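Local structure of putative PTS system, cellobiose-specific IIA component (Streptococcus mutans, 3L8R) at residues 58-63 with 108-113; 45-48 with 54-57; 28-33 with 71-76; 21-26 with 85-90. The protein probably acts as the IIA phosphocarrier of a cellobiose-type sugar phosphotransferase system, relaying a phosphoryl group from HPr toward the sugar transporter as a magnesium-binding trimer. All blocks are in the same frame, centred on the assembly; numbering follows the deposited sequence.

Contact 1 (58-63 with 108-113); sequences QKLQEA and EVAIEM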
loop_
_atom_site.group_PDB
_atom_site.type_symbol
_atom_site.label_atom_id
_atom_site.label_comp_id
_atom_site.label_asym_id
_atom_site.label_seq_id
_atom_site.Cartn_x
_atom_site.Cartn_y
_atom_site.Cartn_z
ATOM N N GLN A 58 8.171 0.202 -21.499
ATOM C CA GLN A 58 7.043 -0.466 -22.182
ATOM C C GLN A 58 6.249 -1.314 -21.221
ATOM O O GLN A 58 5.019 -1.261 -21.219
ATOM C CB GLN A 58 7.522 -1.354 -23.358
ATOM C CG GLN A 58 7.798 -0.604 -24.650
ATOM C CD GLN A 58 8.717 -1.356 -25.606
ATOM O OE1 GLN A 58 9.194 -2.468 -25.290
ATOM N NE2 GLN A 58 8.972 -0.759 -26.802
ATOM N N LYS A 59 6.950 -2.102 -20.414
ATOM C CA LYS A 59 6.307 -2.938 -19.417
ATOM C C LYS A 59 5.544 -2.117 -18.379
ATOM O O LYS A 59 4.412 -2.477 -17.990
ATOM C CB LYS A 59 7.339 -3.847 -18.765
ATOM C CG LYS A 59 7.349 -5.326 -19.273
ATOM C CD LYS A 59 7.187 -5.503 -20.806
ATOM C CE LYS A 59 7.333 -6.972 -21.186
ATOM N NZ LYS A 59 6.094 -7.769 -20.954
ATOM N N LEU A 60 6.128 -0.995 -17.952
ATOM C CA LEU A 60 5.356 -0.032 -17.127
ATOM C C LEU A 60 4.066 0.455 -17.770
ATOM O O LEU A 60 3.118 0.741 -17.077
ATOM C CB LEU A 60 6.202 1.139 -16.606
ATOM C CG LEU A 60 7.241 0.680 -15.586
ATOM C CD1 LEU A 60 8.306 1.724 -15.289
ATOM C CD2 LEU A 60 6.559 0.193 -14.284
ATOM N N GLN A 61 4.007 0.521 -19.084
ATOM C CA GLN A 61 2.756 0.898 -19.753
ATOM C C GLN A 61 1.756 -0.276 -19.861
ATOM O O GLN A 61 0.522 -0.084 -19.779
ATOM C CB GLN A 61 3.023 1.533 -21.136
ATOM C CG GLN A 61 1.823 2.305 -21.654
ATOM C CD GLN A 61 1.842 2.604 -23.167
ATOM O OE1 GLN A 61 0.887 3.198 -23.698
ATOM N NE2 GLN A 61 2.917 2.200 -23.864
ATOM N N GLU A 62 2.259 -1.489 -20.063
ATOM C CA GLU A 62 1.361 -2.633 -20.067
ATOM C C GLU A 62 0.752 -2.816 -18.711
ATOM O O GLU A 62 -0.425 -3.121 -18.609
ATOM C CB GLU A 62 2.119 -3.911 -20.295
ATOM C CG GLU A 62 2.327 -4.294 -21.659
ATOM C CD GLU A 62 3.339 -5.388 -21.694
ATOM O OE1 GLU A 62 3.108 -6.441 -21.005
ATOM O OE2 GLU A 62 4.356 -5.174 -22.401
ATOM N N ALA A 63 1.590 -2.713 -17.683
ATOM C CA ALA A 63 1.143 -2.840 -16.297
ATOM C C ALA A 63 -0.003 -1.878 -16.112
ATOM O O ALA A 63 -1.063 -2.247 -15.623
ATOM C CB ALA A 63 2.290 -2.531 -15.298
ATOM N N GLU A 108 4.097 3.301 -9.450
ATOM C CA GLU A 108 4.570 4.651 -9.203
ATOM C C GLU A 108 6.028 4.630 -8.817
ATOM O O GLU A 108 6.828 5.368 -9.391
ATOM C CB GLU A 108 3.760 5.322 -8.116
ATOM C CG GLU A 108 2.411 5.822 -8.605
ATOM C CD GLU A 108 1.553 6.436 -7.527
ATOM O OE1 GLU A 108 2.040 7.178 -6.650
ATOM O OE2 GLU A 108 0.352 6.218 -7.559
ATOM N N VAL A 109 6.407 3.820 -7.839
ATOM C CA VAL A 109 7.834 3.665 -7.652
ATOM C C VAL A 109 8.236 2.702 -8.721
ATOM O O VAL A 109 7.652 1.640 -8.881
ATOM C CB VAL A 109 8.276 3.298 -6.186
ATOM C CG1 VAL A 109 7.107 3.181 -5.216
ATOM C CG2 VAL A 109 9.309 2.180 -6.118
ATOM N N ALA A 110 9.197 3.032 -9.526
ATOM C CA ALA A 110 9.383 2.147 -10.683
ATOM C C ALA A 110 9.336 3.056 -11.823
ATOM O O ALA A 110 10.309 3.126 -12.541
ATOM C CB ALA A 110 8.310 1.117 -10.829
ATOM N N ILE A 111 8.237 3.818 -11.956
ATOM C CA ILE A 111 8.262 4.914 -12.912
ATOM C C ILE A 111 9.423 5.817 -12.483
ATOM O O ILE A 111 10.243 6.190 -13.304
ATOM C CB ILE A 111 6.960 5.687 -12.978
ATOM C CG1 ILE A 111 5.899 4.862 -13.706
ATOM C CG2 ILE A 111 7.184 6.994 -13.717
ATOM C CD1 ILE A 111 4.448 5.467 -13.602
ATOM N N GLU A 112 9.520 6.107 -11.185
ATOM C CA GLU A 112 10.584 6.963 -10.685
ATOM C C GLU A 112 11.930 6.251 -10.770
ATOM O O GLU A 112 12.958 6.818 -11.117
ATOM C CB GLU A 112 10.296 7.402 -9.260
ATOM C CG GLU A 112 9.038 8.276 -9.092
ATOM C CD GLU A 112 8.938 9.415 -10.118
ATOM O OE1 GLU A 112 7.826 9.668 -10.617
ATOM O OE2 GLU A 112 9.968 10.037 -10.444
ATOM N N MET A 113 11.908 4.970 -10.517
ATOM C CA MET A 113 13.139 4.269 -10.383
ATOM C C MET A 113 13.782 4.043 -11.711
ATOM O O MET A 113 15.000 4.007 -11.816
ATOM C CB MET A 113 12.889 2.986 -9.636
ATOM C CG MET A 113 12.948 3.217 -8.158
ATOM S SD MET A 113 13.915 1.896 -7.441
ATOM C CE MET A 113 12.554 0.997 -6.720
#
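Leu60 on helix 53-82 packs against Ala110 and Ile111 on helix 91-118 in a buried van der Waals contact between apolar side chains, which also touches backbone. It joins two helices of the three-helix bundle that makes up this IIA subunit. One leucine meets two residues of the other helix with its two methyl branches. CD2 of Leu60 faces the methyl of Ala110, at 4.0 Å from its CB. The other branch, CD1, reaches the backbone and lies 3.9 Å from Ile111 N. Ile111 adds the flank of its own side chain, with CG1 4.3 Å from Leu60 CD1. Helix 91-118 is kinked here. The amide N of Ala110 has no bond to the preceding turn, and Val109 and Ala110 leave helical backbone angles. Helix 20-49 packs alongside, with Ala44 on Leu60 and Phe45 on Ala110. Away from Leu60, Glu108 and Glu112 form salt bridges to Arg38 and Arg49, respectively, of a second subunit, so this part also serves the trimer interface. The CG of Leu60 is anti to its carbonyl carbon (chi1 -68°), which sends the branched end across to helix 91-118 and brings CD1 to 3.7 Å from Ala110 O.

Contact 2 (45-48 with 54-57); sequences FDAM and ILAE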
loop_
_atom_site.group_PDB
_atom_site.type_symbol
_atom_site.label_atom_id
_atom_site.label_comp_id
_atom_site.label_asym_id
_atom_site.label_seq_id
_atom_site.Cartn_x
_atom_site.Cartn_y
_atom_site.Cartn_z
ATOM N N PHE A 45 10.956 -4.145 -13.431
ATOM C CA PHE A 45 12.126 -4.139 -12.559
ATOM C C PHE A 45 13.229 -5.091 -13.038
ATOM O O PHE A 45 14.405 -4.816 -12.854
ATOM C CB PHE A 45 11.769 -4.462 -11.122
ATOM C CG PHE A 45 11.172 -3.308 -10.364
ATOM C CD1 PHE A 45 11.865 -2.078 -10.229
ATOM C CD2 PHE A 45 9.928 -3.434 -9.760
ATOM C CE1 PHE A 45 11.316 -1.019 -9.519
ATOM C CE2 PHE A 45 9.390 -2.385 -9.054
ATOM C CZ PHE A 45 10.086 -1.170 -8.925
ATOM N N ASP A 46 12.878 -6.226 -13.624
ATOM C CA ASP A 46 13.929 -7.146 -14.044
ATOM C C ASP A 46 14.658 -6.506 -15.243
ATOM O O ASP A 46 15.883 -6.611 -15.365
ATOM C CB ASP A 46 13.395 -8.531 -14.426
ATOM C CG ASP A 46 12.558 -9.217 -13.320
ATOM O OD1 ASP A 46 12.979 -9.324 -12.141
ATOM O OD2 ASP A 46 11.449 -9.706 -13.669
ATOM N N ALA A 47 13.888 -5.813 -16.088
ATOM C CA ALA A 47 14.391 -5.216 -17.334
ATOM C C ALA A 47 15.207 -3.976 -17.078
ATOM O O ALA A 47 16.123 -3.688 -17.849
ATOM C CB ALA A 47 13.250 -4.915 -18.339
ATOM N N MET A 48 14.866 -3.245 -16.015
ATOM C CA MET A 48 15.727 -2.183 -15.476
ATOM C C MET A 48 17.071 -2.781 -15.084
ATOM O O MET A 48 18.131 -2.268 -15.441
ATOM C CB MET A 48 15.089 -1.529 -14.237
ATOM C CG MET A 48 14.305 -0.260 -14.528
ATOM S SD MET A 48 13.064 0.210 -13.289
ATOM C CE MET A 48 14.103 0.397 -11.882
ATOM N N ILE A 54 14.256 0.290 -22.395
ATOM C CA ILE A 54 13.173 0.245 -23.362
ATOM C C ILE A 54 12.061 -0.650 -22.906
ATOM O O ILE A 54 10.916 -0.247 -22.830
ATOM C CB ILE A 54 13.710 -0.187 -24.748
ATOM C CG1 ILE A 54 14.329 1.037 -25.338
ATOM C CG2 ILE A 54 12.595 -0.637 -25.717
ATOM C CD1 ILE A 54 13.718 2.270 -24.642
ATOM N N LEU A 55 12.420 -1.883 -22.611
ATOM C CA LEU A 55 11.470 -2.870 -22.240
ATOM C C LEU A 55 10.752 -2.393 -20.993
ATOM O O LEU A 55 9.516 -2.424 -20.942
ATOM C CB LEU A 55 12.202 -4.186 -21.996
ATOM C CG LEU A 55 11.305 -5.425 -21.959
ATOM C CD1 LEU A 55 10.537 -5.581 -23.255
ATOM C CD2 LEU A 55 12.205 -6.618 -21.684
ATOM N N ALA A 56 11.537 -1.939 -20.015
ATOM C CA ALA A 56 11.030 -1.531 -18.714
ATOM C C ALA A 56 9.992 -0.422 -18.851
ATOM O O ALA A 56 8.920 -0.491 -18.233
ATOM C CB ALA A 56 12.181 -1.091 -17.799
ATOM N N GLU A 57 10.283 0.563 -19.703
ATOM C CA GLU A 57 9.326 1.631 -19.939
ATOM C C GLU A 57 8.026 1.131 -20.540
ATOM O O GLU A 57 6.925 1.586 -20.123
ATOM C CB GLU A 57 9.893 2.752 -20.789
ATOM C CG GLU A 57 8.837 3.836 -21.006
ATOM C CD GLU A 57 9.378 5.130 -21.573
ATOM O OE1 GLU A 57 8.562 6.071 -21.709
ATOM O OE2 GLU A 57 10.590 5.223 -21.885
#
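Ala56 and Ala47 have most of the surface buried in this contact, a close helix-helix packing at the turn of a helical hairpin. Helix 20-49 ends and helix 53-82 begins here, at one end of the three-helix bundle. Each alanine points toward the facing helix, and the CB atoms of Ala47 and Ala56 are 4.0 Å apart. Small side chains let the backbones come near, with the CA of Ala47 5.2 Å from the CA of Ala56. Leu55 lies beside this pair and is partly exposed. Its CG stands anti to the backbone N (chi1 -164°), which puts Leu55 CD2 3.9 Å from Ala47 CB. Met48 meets Ala56 with the near part of its chain, CG lying 4.0 Å from Ala56 CB. Beyond CG the methionine chain bends at chi3, and it packs on Met113 and Tyr117 of helix 91-118. Met48 thus bridges the hairpin to helix 91-118. Phe45 points away from helix 53-82 and packs on Met113, as well as on Glu112 of a third subunit. The methyl of Ala47 also rests against the backbone of the facing helix, where its CB is 3.8 Å from Ala56 N.

Contact 3 (28-33 with 71-76); sequences FEIILN and HQAQTD
The torsions of Ile30 (chi1 -66°, CG1 opposite the carbonyl carbon) and Glu29 (chi1 -154°, CG turned away from the amide nitrogen) bring both side chains to Ala73 on the facing helix. Ile30 CG1 lies 3.8 Å from Ala73 CB. The Ile30 chain runs on, and CD1 ends over the backbone of the next residue, 3.8 Å from Gln74 N. Glu29 comes from the exposed side, with OE1 4.0 Å from Ala73 CB. The aliphatic base of Gln74 completes the contact. Helices 20-49 and 53-82 run nearly antiparallel here, their segment axes 9.0 Å apart at an angle of 156°. Behind the contact, Gln74 packs on Gln97 and Leu100 of helix 91-118 and on His95 of a second subunit. His95 is the predicted phosphohistidine, so this packing adjoins the likely active region of the trimer. On helix 53-82, Thr75 OG1 donates to His71 O from above the carbonyl plane (2.9 Å). That oxygen also accepts from Thr75 N, so two donors grip it. Across the helices the chemistry is chiefly van der Waals: the small Ala73 lets a branched isoleucine settle between the backbones, while the carboxylate of Glu29 stays at the solvent edge.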
loop_
_atom_site.group_PDB
_atom_site.type_symbol
_atom_site.label_atom_id
_atom_site.label_comp_id
_atom_site.label_asym_id
_atom_site.label_seq_id
_atom_site.Cartn_x
_atom_site.Cartn_y
_atom_site.Cartn_z
ATOM N N PHE A 28 -12.591 -10.400 -7.552
ATOM C CA PHE A 28 -11.667 -11.300 -8.165
ATOM C C PHE A 28 -11.116 -10.665 -9.406
ATOM O O PHE A 28 -9.944 -10.854 -9.755
ATOM C CB PHE A 28 -12.293 -12.699 -8.383
ATOM C CG PHE A 28 -11.885 -13.681 -7.317
ATOM C CD1 PHE A 28 -10.536 -14.118 -7.237
ATOM C CD2 PHE A 28 -12.812 -14.120 -6.349
ATOM C CE1 PHE A 28 -10.117 -14.985 -6.224
ATOM C CE2 PHE A 28 -12.428 -15.003 -5.318
ATOM C CZ PHE A 28 -11.068 -15.444 -5.255
ATOM N N GLU A 29 -11.955 -9.861 -10.036
ATOM C CA GLU A 29 -11.551 -9.057 -11.168
ATOM C C GLU A 29 -10.404 -8.120 -10.774
ATOM O O GLU A 29 -9.398 -7.990 -11.485
ATOM C CB GLU A 29 -12.755 -8.235 -11.625
ATOM C CG GLU A 29 -12.695 -7.858 -13.073
ATOM C CD GLU A 29 -13.854 -7.012 -13.520
ATOM O OE1 GLU A 29 -14.823 -6.826 -12.748
ATOM O OE2 GLU A 29 -13.787 -6.526 -14.665
ATOM N N ILE A 30 -10.546 -7.484 -9.619
ATOM C CA ILE A 30 -9.534 -6.594 -9.104
ATOM C C ILE A 30 -8.244 -7.371 -8.761
ATOM O O ILE A 30 -7.188 -7.096 -9.321
ATOM C CB ILE A 30 -10.100 -5.756 -7.915
ATOM C CG1 ILE A 30 -11.204 -4.793 -8.421
ATOM C CG2 ILE A 30 -8.962 -5.015 -7.190
ATOM C CD1 ILE A 30 -12.077 -4.167 -7.310
ATOM N N ILE A 31 -8.320 -8.364 -7.896
ATOM C CA ILE A 31 -7.159 -9.229 -7.625
ATOM C C ILE A 31 -6.476 -9.824 -8.856
ATOM O O ILE A 31 -5.255 -9.746 -8.971
ATOM C CB ILE A 31 -7.551 -10.401 -6.729
ATOM C CG1 ILE A 31 -8.133 -9.882 -5.428
ATOM C CG2 ILE A 31 -6.358 -11.214 -6.425
ATOM C CD1 ILE A 31 -9.106 -10.792 -4.762
ATOM N N LEU A 32 -7.235 -10.436 -9.774
ATOM C CA LEU A 32 -6.572 -11.030 -10.948
ATOM C C LEU A 32 -5.862 -10.014 -11.817
ATOM O O LEU A 32 -4.715 -10.234 -12.204
ATOM C CB LEU A 32 -7.512 -11.877 -11.838
ATOM C CG LEU A 32 -7.760 -13.239 -11.167
ATOM C CD1 LEU A 32 -9.117 -13.849 -11.582
ATOM C CD2 LEU A 32 -6.580 -14.200 -11.407
ATOM N N ASN A 33 -6.557 -8.922 -12.147
ATOM C CA ASN A 33 -5.946 -7.919 -13.001
ATOM C C ASN A 33 -4.856 -7.133 -12.316
ATOM O O ASN A 33 -3.862 -6.762 -12.943
ATOM C CB ASN A 33 -6.989 -6.993 -13.602
ATOM C CG ASN A 33 -7.843 -7.699 -14.643
ATOM O OD1 ASN A 33 -7.324 -8.436 -15.489
ATOM N ND2 ASN A 33 -9.156 -7.468 -14.596
ATOM N N HIS A 71 -8.514 -0.621 -11.609
ATOM C CA HIS A 71 -8.990 0.681 -11.120
ATOM C C HIS A 71 -10.453 0.900 -11.536
ATOM O O HIS A 71 -11.259 1.348 -10.733
ATOM C CB HIS A 71 -8.079 1.863 -11.552
ATOM C CG HIS A 71 -7.071 2.286 -10.508
ATOM N ND1 HIS A 71 -7.436 2.837 -9.289
ATOM C CD2 HIS A 71 -5.709 2.240 -10.501
ATOM C CE1 HIS A 71 -6.345 3.083 -8.570
ATOM N NE2 HIS A 71 -5.283 2.731 -9.279
ATOM N N GLN A 72 -10.808 0.555 -12.770
ATOM C CA GLN A 72 -12.175 0.761 -13.243
ATOM C C GLN A 72 -13.162 0.032 -12.368
ATOM O O GLN A 72 -14.200 0.591 -11.969
ATOM C CB GLN A 72 -12.344 0.256 -14.676
ATOM C CG GLN A 72 -13.643 0.695 -15.332
ATOM C CD GLN A 72 -13.740 2.235 -15.499
ATOM O OE1 GLN A 72 -14.505 2.908 -14.795
ATOM N NE2 GLN A 72 -12.945 2.789 -16.416
ATOM N N ALA A 73 -12.853 -1.222 -12.057
ATOM C CA ALA A 73 -13.771 -2.003 -11.259
ATOM C C ALA A 73 -13.878 -1.425 -9.852
ATOM O O ALA A 73 -14.979 -1.313 -9.323
ATOM C CB ALA A 73 -13.385 -3.429 -11.249
ATOM N N GLN A 74 -12.757 -1.020 -9.256
ATOM C CA GLN A 74 -12.847 -0.281 -7.992
ATOM C C GLN A 74 -13.653 1.022 -8.138
ATOM O O GLN A 74 -14.476 1.369 -7.267
ATOM C CB GLN A 74 -11.481 -0.012 -7.339
ATOM C CG GLN A 74 -11.611 0.754 -6.042
ATOM C CD GLN A 74 -10.295 0.917 -5.320
ATOM O OE1 GLN A 74 -9.560 1.884 -5.526
ATOM N NE2 GLN A 74 -9.976 -0.043 -4.479
ATOM N N THR A 75 -13.439 1.744 -9.227
ATOM C CA THR A 75 -14.186 2.989 -9.386
ATOM C C THR A 75 -15.708 2.754 -9.475
ATOM O O THR A 75 -16.499 3.558 -8.938
ATOM C CB THR A 75 -13.657 3.875 -10.532
ATOM O OG1 THR A 75 -12.248 4.062 -10.364
ATOM C CG2 THR A 75 -14.309 5.244 -10.489
ATOM N N ASP A 76 -16.104 1.648 -10.116
ATOM C CA ASP A 76 -17.530 1.358 -10.307
ATOM C C ASP A 76 -18.150 1.071 -8.961
ATOM O O ASP A 76 -19.269 1.520 -8.676
ATOM C CB ASP A 76 -17.762 0.150 -11.229
ATOM C CG ASP A 76 -17.342 0.403 -12.678
ATOM O OD1 ASP A 76 -17.115 1.576 -13.085
ATOM O OD2 ASP A 76 -17.228 -0.603 -13.421
#

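Contact 4 (21-26 with 85-90); sequences EELQVA and TEIKIE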
loop_
_atom_site.group_PDB
_atom_site.type_symbol
_atom_site.label_atom_id
_atom_site.label_comp_id
_atom_site.label_asym_id
_atom_site.label_seq_id
_atom_site.Cartn_x
_atom_site.Cartn_y
_atom_site.Cartn_z
ATOM N N GLU A 21 -22.587 -12.428 -5.136
ATOM C CA GLU A 21 -22.008 -12.973 -6.342
ATOM C C GLU A 21 -21.298 -11.864 -7.109
ATOM O O GLU A 21 -20.170 -12.027 -7.536
ATOM C CB GLU A 21 -23.090 -13.675 -7.208
ATOM C CG GLU A 21 -24.473 -13.835 -6.546
ATOM C CD GLU A 21 -24.444 -14.552 -5.221
ATOM O OE1 GLU A 21 -24.016 -15.719 -5.164
ATOM O OE2 GLU A 21 -24.874 -13.942 -4.225
ATOM N N GLU A 22 -21.957 -10.724 -7.223
ATOM C CA GLU A 22 -21.406 -9.556 -7.924
ATOM C C GLU A 22 -20.140 -9.010 -7.296
ATOM O O GLU A 22 -19.159 -8.725 -8.009
ATOM C CB GLU A 22 -22.426 -8.446 -7.964
ATOM C CG GLU A 22 -22.626 -7.851 -9.347
ATOM C CD GLU A 22 -23.685 -6.744 -9.353
ATOM O OE1 GLU A 22 -24.571 -6.753 -8.452
ATOM O OE2 GLU A 22 -23.612 -5.869 -10.254
ATOM N N LEU A 23 -20.155 -8.884 -5.972
ATOM C CA LEU A 23 -19.006 -8.393 -5.210
ATOM C C LEU A 23 -17.850 -9.375 -5.158
ATOM O O LEU A 23 -16.692 -8.962 -5.095
ATOM C CB LEU A 23 -19.411 -8.117 -3.782
ATOM C CG LEU A 23 -20.491 -7.100 -3.540
ATOM C CD1 LEU A 23 -20.758 -7.079 -2.038
ATOM C CD2 LEU A 23 -20.024 -5.734 -4.063
ATOM N N GLN A 24 -18.146 -10.672 -5.148
ATOM C CA GLN A 24 -17.041 -11.622 -5.242
ATOM C C GLN A 24 -16.429 -11.525 -6.639
ATOM O O GLN A 24 -15.213 -11.500 -6.764
ATOM C CB GLN A 24 -17.493 -13.046 -4.924
ATOM C CG GLN A 24 -17.989 -13.252 -3.500
ATOM C CD GLN A 24 -18.718 -14.597 -3.332
ATOM O OE1 GLN A 24 -18.094 -15.667 -3.353
ATOM N NE2 GLN A 24 -20.049 -14.540 -3.154
ATOM N N VAL A 25 -17.276 -11.419 -7.672
ATOM C CA VAL A 25 -16.785 -11.303 -9.052
ATOM C C VAL A 25 -15.866 -10.093 -9.155
ATOM O O VAL A 25 -14.687 -10.245 -9.476
ATOM C CB VAL A 25 -17.917 -11.148 -10.088
ATOM C CG1 VAL A 25 -17.345 -11.198 -11.529
ATOM C CG2 VAL A 25 -18.908 -12.248 -9.917
ATOM N N ALA A 26 -16.418 -8.910 -8.835
ATOM C CA ALA A 26 -15.682 -7.641 -8.693
ATOM C C ALA A 26 -14.367 -7.805 -7.938
ATOM O O ALA A 26 -13.347 -7.345 -8.387
ATOM C CB ALA A 26 -16.552 -6.604 -8.005
ATOM N N THR A 85 -26.202 2.812 -3.076
ATOM C CA THR A 85 -26.218 1.331 -3.013
ATOM C C THR A 85 -25.380 0.778 -1.833
ATOM O O THR A 85 -24.261 1.195 -1.600
ATOM C CB THR A 85 -25.748 0.646 -4.354
ATOM O OG1 THR A 85 -26.213 1.395 -5.485
ATOM C CG2 THR A 85 -26.273 -0.817 -4.450
ATOM N N GLU A 86 -25.964 -0.149 -1.090
ATOM C CA GLU A 86 -25.332 -0.755 0.065
ATOM C C GLU A 86 -24.401 -1.844 -0.405
ATOM O O GLU A 86 -24.744 -2.566 -1.346
ATOM C CB GLU A 86 -26.383 -1.358 0.994
ATOM C CG GLU A 86 -27.229 -0.327 1.755
ATOM C CD GLU A 86 -26.385 0.751 2.415
ATOM O OE1 GLU A 86 -26.645 1.955 2.160
ATOM O OE2 GLU A 86 -25.450 0.380 3.176
ATOM N N ILE A 87 -23.249 -1.963 0.273
ATOM C CA ILE A 87 -22.151 -2.859 -0.102
ATOM C C ILE A 87 -21.473 -3.380 1.147
ATOM O O ILE A 87 -20.754 -2.633 1.812
ATOM C CB ILE A 87 -21.094 -2.130 -0.972
ATOM C CG1 ILE A 87 -21.637 -1.814 -2.365
ATOM C CG2 ILE A 87 -19.747 -2.895 -1.027
ATOM C CD1 ILE A 87 -20.585 -1.219 -3.272
ATOM N N LYS A 88 -21.708 -4.650 1.478
ATOM C CA LYS A 88 -21.052 -5.227 2.646
ATOM C C LYS A 88 -19.704 -5.684 2.225
ATOM O O LYS A 88 -19.553 -6.572 1.404
ATOM C CB LYS A 88 -21.839 -6.334 3.336
ATOM C CG LYS A 88 -23.106 -5.821 4.019
ATOM C CD LYS A 88 -22.986 -4.393 4.699
ATOM C CE LYS A 88 -23.807 -3.307 3.980
ATOM N NZ LYS A 88 -23.083 -2.007 3.996
ATOM N N ILE A 89 -18.702 -5.042 2.769
ATOM C CA ILE A 89 -17.373 -5.438 2.392
ATOM C C ILE A 89 -16.964 -6.695 3.143
ATOM O O ILE A 89 -17.322 -6.918 4.311
ATOM C CB ILE A 89 -16.341 -4.278 2.467
ATOM C CG1 ILE A 89 -15.753 -4.178 3.852
ATOM C CG2 ILE A 89 -16.958 -2.949 1.931
ATOM C CD1 ILE A 89 -14.342 -4.525 3.855
ATOM N N GLU A 90 -16.283 -7.539 2.404
ATOM C CA GLU A 90 -15.800 -8.772 2.908
ATOM C C GLU A 90 -14.280 -8.687 2.838
ATOM O O GLU A 90 -13.745 -7.947 1.985
ATOM C CB GLU A 90 -16.312 -9.887 1.992
ATOM C CG GLU A 90 -17.802 -9.850 1.760
ATOM C CD GLU A 90 -18.631 -10.433 2.929
ATOM O OE1 GLU A 90 -18.062 -10.848 3.971
ATOM O OE2 GLU A 90 -19.886 -10.470 2.782
#
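Leu23 and Ile87 cross obliquely, with the leucine reaching from helix 20-49 toward the extended chain 85-90. CD2 of Leu23 touches the CG2 branch of Ile87 at 4.2 Å. The isoleucine does not point straight at the helix; it offers this short branch from the side. With CG1 anti to the carbonyl carbon (chi1 -70°), CG2 is the branch left to face Leu23. The second methyl of Leu23 has a different partner. CD1 sits 3.7 Å from Lys88 O, so one leucine meets the Ile87 side chain with one methyl and the carbonyl oxygen of the next residue with the other. Both Leu23 and Ile87 are buried, and Met18 packs on both. Lys88 lends its backbone to the contact, but its ammonium group turns back to its own segment. There NZ makes a weak salt bridge to Glu86 OE2 at 3.5 Å and a weak hydrogen bond to Ile87 O at 3.3 Å. The linker also reaches the trimer interface: Ile89 packs on Ile89 of both the second and third subunits, consistent with a place near the threefold axis, and Gln24 and Glu90 pack on Tyr81 of the third. Glu90 holds the N-cap position of helix 91-118. The whole is a loop-on-helix packing at one end of a three-helix bundle, where the connection between helices 53-82 and 91-118 passes across the start of helix 20-49.

All four contacts are mainly buried and apolar, and each joins two parts of one three-helix bundle. Contacts 2 and 3 hold the same pair, helices 20-49 and 53-82, at places whose centres are 25 Å apart. Contact 1 joins helix 53-82 to helix 91-118 and touches contact 2 through the side chains of segment 45-48. Contact 4 differs in kind, since a loop meets helix 20-49 at the other end of the bundle from contact 2. Paired alanines allow close backbones in contact 2, whereas contact 1 sets a leucine partly on backbone. Exposed, charged residues take part only in contacts 3 and 4; contact 3 lies nearest the chain centre and the predicted active site.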